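Local structure of 2-polyprenyl-6-methoxyphenol hydroxylase-like FAD-dependent oxidoreductase (Streptomyces sp. NRRL 11266, 6UI5) at residues 84-89 with 406-411; 463-468 with 476-481. The protein belongs to the FAD-dependent aromatic-ring hydroxylase-like flavoproteins and binds flavin-adenine dinucleotide in a Rossmann-type domain that is followed by a C-terminal part of probable thioredoxin-like fold. All blocks are in the same frame, centred on the assembly; numbering follows the deposited sequence.

Contact 1 of 2, residues 84-89 with 406-411; sequences KVQGPR and RLPKVQ
P88 and R89 meet P408 and K409 where two irregular loops join the FAD-binding part of this flavoprotein to its C-terminal part of probable thioredoxin-like fold. The touching parts run at 71° to each other, and neither belongs to a sheet, so the contact is a loop-to-loop junction between domains.

One regular backbone hydrogen bond spans it. K409 N donates to P88 O at 2.8 Å, and K409 itself is the centre of an inverse gamma turn.

The guanidinium of R89 provides most of the remaining polar contacts. Its CB starts away from the other loop, but the chain bends at chi2 (-121°) and brings the end back over P408. Within its own loop, R89 NE donates to Q86 O at 3.0 Å; the nitrogen lies nearly along the C=O direction of Q86, while that oxygen sits 25° out of the guanidinium plane. Across the contact, R89 NH1 makes a weak bond to R406 O of 3.4 Å, and a water lying in the guanidinium plane accepts from R89 NH2 and donates to the same R406 O. E52 takes a salt bridge from each arginine, R89 NH1 to OE1 and R406 NH2 to OE2, so its carboxylate probably offsets part of their charge.

P408 packs against one face of the R89 guanidinium, with P408 CB over the centre of the group and R89 NH2 3.4 Å from P408 CG. It also meets the P88 ring of the same 84-89 loop, whose CD is 3.9 Å from P408 CB and 4.0 Å from V410 CG1.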
loop_
_atom_site.group_PDB
_atom_site.type_symbol
_atom_site.label_atom_id
_atom_site.label_comp_id
_atom_site.label_asym_id
_atom_site.label_seq_id
_atom_site.Cartn_x
_atom_site.Cartn_y
_atom_site.Cartn_z
ATOM N N LYS A 84 -10.707 2.331 15.314
ATOM C CA LYS A 84 -10.126 1.010 15.503
ATOM C C LYS A 84 -8.821 1.052 16.295
ATOM O O LYS A 84 -8.269 0.001 16.621
ATOM C CB LYS A 84 -9.899 0.334 14.137
ATOM C CG LYS A 84 -11.146 0.270 13.239
ATOM C CD LYS A 84 -11.711 -1.145 13.090
ATOM C CE LYS A 84 -12.414 -1.649 14.360
ATOM N NZ LYS A 84 -12.728 -3.121 14.296
ATOM N N VAL A 85 -8.320 2.228 16.621
ATOM C CA VAL A 85 -7.087 2.343 17.394
ATOM C C VAL A 85 -7.401 2.055 18.858
ATOM O O VAL A 85 -8.465 2.420 19.365
ATOM C CB VAL A 85 -6.456 3.740 17.191
ATOM C CG1 VAL A 85 -5.227 3.943 18.076
ATOM C CG2 VAL A 85 -6.082 3.928 15.730
ATOM N N GLN A 86 -6.475 1.386 19.536
ATOM C CA GLN A 86 -6.714 0.909 20.893
ATOM C C GLN A 86 -7.038 2.053 21.854
ATOM O O GLN A 86 -6.483 3.149 21.756
ATOM C CB GLN A 86 -5.480 0.134 21.376
ATOM C CG GLN A 86 -5.352 -0.040 22.876
ATOM C CD GLN A 86 -5.887 -1.377 23.359
ATOM O OE1 GLN A 86 -6.631 -2.069 22.650
ATOM N NE2 GLN A 86 -5.501 -1.753 24.571
ATOM N N GLY A 87 -7.955 1.784 22.785
ATOM C CA GLY A 87 -8.170 2.612 23.954
ATOM C C GLY A 87 -8.869 3.902 23.619
ATOM O O GLY A 87 -9.159 4.172 22.455
ATOM N N PRO A 88 -9.185 4.713 24.627
ATOM C CA PRO A 88 -9.609 6.098 24.354
ATOM C C PRO A 88 -8.427 6.998 24.006
ATOM O O PRO A 88 -7.360 6.924 24.623
ATOM C CB PRO A 88 -10.263 6.545 25.670
ATOM C CG PRO A 88 -10.514 5.284 26.444
ATOM C CD PRO A 88 -9.445 4.316 26.017
ATOM N N ARG A 89 -8.624 7.847 22.988
ATOM C CA ARG A 89 -7.685 8.921 22.671
ATOM C C ARG A 89 -8.391 10.202 22.246
ATOM O O ARG A 89 -9.596 10.355 22.439
ATOM C CB ARG A 89 -6.697 8.497 21.581
ATOM C CG ARG A 89 -6.338 6.999 21.587
ATOM C CD ARG A 89 -4.859 6.801 21.771
ATOM N NE ARG A 89 -4.519 5.391 21.953
ATOM C CZ ARG A 89 -3.574 4.931 22.772
ATOM N NH1 ARG A 89 -2.823 5.771 23.512
ATOM N NH2 ARG A 89 -3.376 3.609 22.867
ATOM N N ARG A 406 2.883 4.737 24.753
ATOM C CA ARG A 406 2.235 5.501 25.801
ATOM C C ARG A 406 0.788 5.034 25.928
ATOM O O ARG A 406 0.121 4.728 24.935
ATOM C CB ARG A 406 2.315 7.013 25.500
ATOM C CG ARG A 406 3.752 7.634 25.643
ATOM C CD ARG A 406 3.795 9.067 25.107
ATOM N NE ARG A 406 2.851 9.117 24.009
ATOM C CZ ARG A 406 3.194 9.074 22.740
ATOM N NH1 ARG A 406 4.482 9.053 22.409
ATOM N NH2 ARG A 406 2.245 9.075 21.809
ATOM N N LEU A 407 0.306 4.988 27.160
ATOM C CA LEU A 407 -1.008 4.457 27.460
ATOM C C LEU A 407 -2.147 5.315 26.880
ATOM O O LEU A 407 -1.964 6.504 26.570
ATOM C CB LEU A 407 -1.164 4.361 28.968
ATOM C CG LEU A 407 -0.377 3.214 29.575
ATOM C CD1 LEU A 407 -0.416 3.388 31.080
ATOM C CD2 LEU A 407 -1.035 1.877 29.153
ATOM N N PRO A 408 -3.346 4.733 26.761
ATOM C CA PRO A 408 -4.517 5.504 26.313
ATOM C C PRO A 408 -5.039 6.471 27.368
ATOM O O PRO A 408 -4.741 6.374 28.566
ATOM C CB PRO A 408 -5.566 4.424 26.009
ATOM C CG PRO A 408 -4.796 3.129 25.920
ATOM C CD PRO A 408 -3.631 3.285 26.836
ATOM N N LYS A 409 -5.854 7.419 26.899
ATOM C CA LYS A 409 -6.314 8.503 27.761
ATOM C C LYS A 409 -7.368 7.966 28.719
ATOM O O LYS A 409 -8.563 7.955 28.406
ATOM C CB LYS A 409 -6.851 9.677 26.928
ATOM C CG LYS A 409 -7.501 10.797 27.737
ATOM C CD LYS A 409 -7.659 12.092 26.951
ATOM C CE LYS A 409 -6.419 12.965 27.074
ATOM N NZ LYS A 409 -6.771 14.411 27.345
ATOM N N VAL A 410 -6.938 7.483 29.872
ATOM C CA VAL A 410 -7.870 6.915 30.836
ATOM C C VAL A 410 -7.691 7.655 32.142
ATOM O O VAL A 410 -6.601 8.134 32.466
ATOM C CB VAL A 410 -7.696 5.381 31.053
ATOM C CG1 VAL A 410 -8.169 4.600 29.829
ATOM C CG2 VAL A 410 -6.250 5.015 31.405
ATOM N N GLN A 411 -8.779 7.738 32.892
ATOM C CA GLN A 411 -8.712 8.182 34.275
ATOM C C GLN A 411 -8.057 7.122 35.145
ATOM O O GLN A 411 -8.336 5.927 35.016
ATOM C CB GLN A 411 -10.116 8.465 34.801
ATOM C CG GLN A 411 -10.710 9.726 34.269
ATOM C CD GLN A 411 -9.896 10.910 34.692
ATOM O OE1 GLN A 411 -8.971 11.319 33.989
ATOM N NE2 GLN A 411 -10.216 11.464 35.860
HETATM O O HOH W 1 -1.374 2.500 24.258
#

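Contact 2 of 2, residues 463-468 with 476-481; sequences PGTLLL and WHDGGG
D478 reaches across to T465 and G464 with its carboxylate, while the W476 ring lies against the T465 side chain. From CB, the D478 chain turns to a chi1 of 62°, with CG between the backbone N and the carbonyl carbon, and this carries the carboxylate toward the opposite segment. There CG comes within 3.6 Å of T465 N. OD1 takes the amide of T465 at 3.0 Å, from 37° above the carboxylate plane, and more weakly that of G464. OD2 faces T465 OG1, modelled at a very short distance that is doubtful at 2.4 Å resolution.

T465 and W476 belong to an antiparallel beta hairpin of strands 465-468 and 474-477, at the edge of the C-terminal mixed sheet; D478 follows its second strand. L467 N donates to W476 O at 2.7 Å and 166°, in the hydrogen-bonded pair; L466 and H477 form the adjoining non-hydrogen-bonded pair. W476 presents its ring edge to T465 CG2, 3.5 Å from W476 CZ3, and NE1 hydrogen-bonds to G483 O. H477 CB, on the same face as L466, is 3.8 Å from P463 CG. H477 ND1 accepts the N-H of G479 at 3.0 Å, and NE2 hydrogen-bonds to D400 OD2.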
loop_
_atom_site.group_PDB
_atom_site.type_symbol
_atom_site.label_atom_id
_atom_site.label_comp_id
_atom_site.label_asym_id
_atom_site.label_seq_id
_atom_site.Cartn_x
_atom_site.Cartn_y
_atom_site.Cartn_z
ATOM N N PRO A 463 -3.980 -4.014 32.100
ATOM C CA PRO A 463 -3.546 -5.005 33.103
ATOM C C PRO A 463 -3.532 -4.430 34.508
ATOM O O PRO A 463 -3.844 -3.251 34.704
ATOM C CB PRO A 463 -2.128 -5.360 32.653
ATOM C CG PRO A 463 -1.664 -4.069 31.918
ATOM C CD PRO A 463 -2.907 -3.683 31.150
ATOM N N GLY A 464 -3.128 -5.253 35.482
ATOM C CA GLY A 464 -3.146 -4.828 36.869
ATOM C C GLY A 464 -1.946 -4.005 37.277
ATOM O O GLY A 464 -2.050 -3.180 38.193
ATOM N N THR A 465 -0.804 -4.200 36.611
ATOM C CA THR A 465 0.433 -3.488 36.926
ATOM C C THR A 465 1.117 -3.068 35.625
ATOM O O THR A 465 0.997 -3.747 34.601
ATOM C CB THR A 465 1.371 -4.374 37.792
ATOM O OG1 THR A 465 0.582 -5.238 38.638
ATOM C CG2 THR A 465 2.323 -3.527 38.674
ATOM N N LEU A 466 1.827 -1.938 35.657
ATOM C CA LEU A 466 2.545 -1.468 34.467
ATOM C C LEU A 466 3.735 -0.633 34.908
ATOM O O LEU A 466 3.705 0.034 35.955
ATOM C CB LEU A 466 1.675 -0.635 33.498
ATOM C CG LEU A 466 0.330 -1.169 32.932
ATOM C CD1 LEU A 466 -0.866 -0.726 33.755
ATOM C CD2 LEU A 466 0.079 -0.847 31.481
ATOM N N LEU A 467 4.791 -0.677 34.107
ATOM C CA LEU A 467 5.959 0.160 34.337
ATOM C C LEU A 467 6.138 1.112 33.158
ATOM O O LEU A 467 6.198 0.670 32.002
ATOM C CB LEU A 467 7.205 -0.690 34.537
ATOM C CG LEU A 467 8.542 0.024 34.688
ATOM C CD1 LEU A 467 8.732 0.672 36.093
ATOM C CD2 LEU A 467 9.689 -0.968 34.336
ATOM N N LEU A 468 6.186 2.413 33.442
ATOM C CA LEU A 468 6.344 3.416 32.387
ATOM C C LEU A 468 7.737 4.002 32.466
ATOM O O LEU A 468 8.194 4.393 33.549
ATOM C CB LEU A 468 5.316 4.536 32.509
ATOM C CG LEU A 468 3.873 4.075 32.676
ATOM C CD1 LEU A 468 2.976 5.293 33.016
ATOM C CD2 LEU A 468 3.373 3.332 31.433
ATOM N N TRP A 476 6.939 -2.635 30.615
ATOM C CA TRP A 476 6.590 -3.870 31.305
ATOM C C TRP A 476 5.164 -3.763 31.810
ATOM O O TRP A 476 4.726 -2.689 32.247
ATOM C CB TRP A 476 7.532 -4.146 32.490
ATOM C CG TRP A 476 7.103 -5.275 33.417
ATOM C CD1 TRP A 476 7.568 -6.571 33.408
ATOM C CD2 TRP A 476 6.164 -5.203 34.497
ATOM N NE1 TRP A 476 6.974 -7.296 34.404
ATOM C CE2 TRP A 476 6.106 -6.489 35.087
ATOM C CE3 TRP A 476 5.375 -4.178 35.029
ATOM C CZ2 TRP A 476 5.276 -6.782 36.177
ATOM C CZ3 TRP A 476 4.551 -4.467 36.106
ATOM C CH2 TRP A 476 4.511 -5.762 36.675
ATOM N N HIS A 477 4.465 -4.885 31.774
ATOM C CA HIS A 477 3.162 -5.017 32.410
ATOM C C HIS A 477 2.894 -6.509 32.640
ATOM O O HIS A 477 3.555 -7.365 32.048
ATOM C CB HIS A 477 2.093 -4.353 31.551
ATOM C CG HIS A 477 1.751 -5.124 30.317
ATOM N ND1 HIS A 477 1.288 -6.426 30.356
ATOM C CD2 HIS A 477 1.813 -4.784 29.006
ATOM C CE1 HIS A 477 1.076 -6.851 29.125
ATOM N NE2 HIS A 477 1.377 -5.873 28.286
ATOM N N ASP A 478 1.880 -6.817 33.471
ATOM C CA ASP A 478 1.601 -8.198 33.894
ATOM C C ASP A 478 0.278 -8.744 33.362
ATOM O O ASP A 478 -0.381 -9.525 34.040
ATOM C CB ASP A 478 1.605 -8.324 35.419
ATOM C CG ASP A 478 0.521 -7.461 36.102
ATOM O OD1 ASP A 478 -0.356 -6.908 35.411
ATOM O OD2 ASP A 478 0.544 -7.318 37.346
ATOM N N GLY A 479 -0.146 -8.317 32.184
ATOM C CA GLY A 479 -1.354 -8.850 31.584
ATOM C C GLY A 479 -1.071 -9.922 30.542
ATOM O O GLY A 479 -2.001 -10.548 30.019
ATOM N N GLY A 480 0.205 -10.101 30.192
ATOM C CA GLY A 480 0.644 -11.307 29.521
ATOM C C GLY A 480 1.172 -12.266 30.574
ATOM O O GLY A 480 0.564 -12.425 31.640
ATOM N N GLY A 481 2.321 -12.871 30.315
ATOM C CA GLY A 481 2.902 -13.818 31.238
ATOM C C GLY A 481 3.970 -13.275 32.152
ATOM O O GLY A 481 4.538 -14.042 32.932
#

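From the N terminus, the chain first passes 84-89, in the loop between strands 78-80 and 92-93 of the FAD-binding part. It then runs through the rest of that part and the helices ending with 369-379 before 406-411 returns to it, so contact 1 closes a loop that spans 316 intervening residues. Contact 2 opens only afterwards and closes a short one, with 7 residues between its segments. The two are therefore in series, neither nested nor crossed. Their centres lie about 16 Å apart, yet they touch: L407 CD2 is 3.8 Å from L466 CD2. Through L407, the interdomain junction is thus packed against the C-terminal sheet.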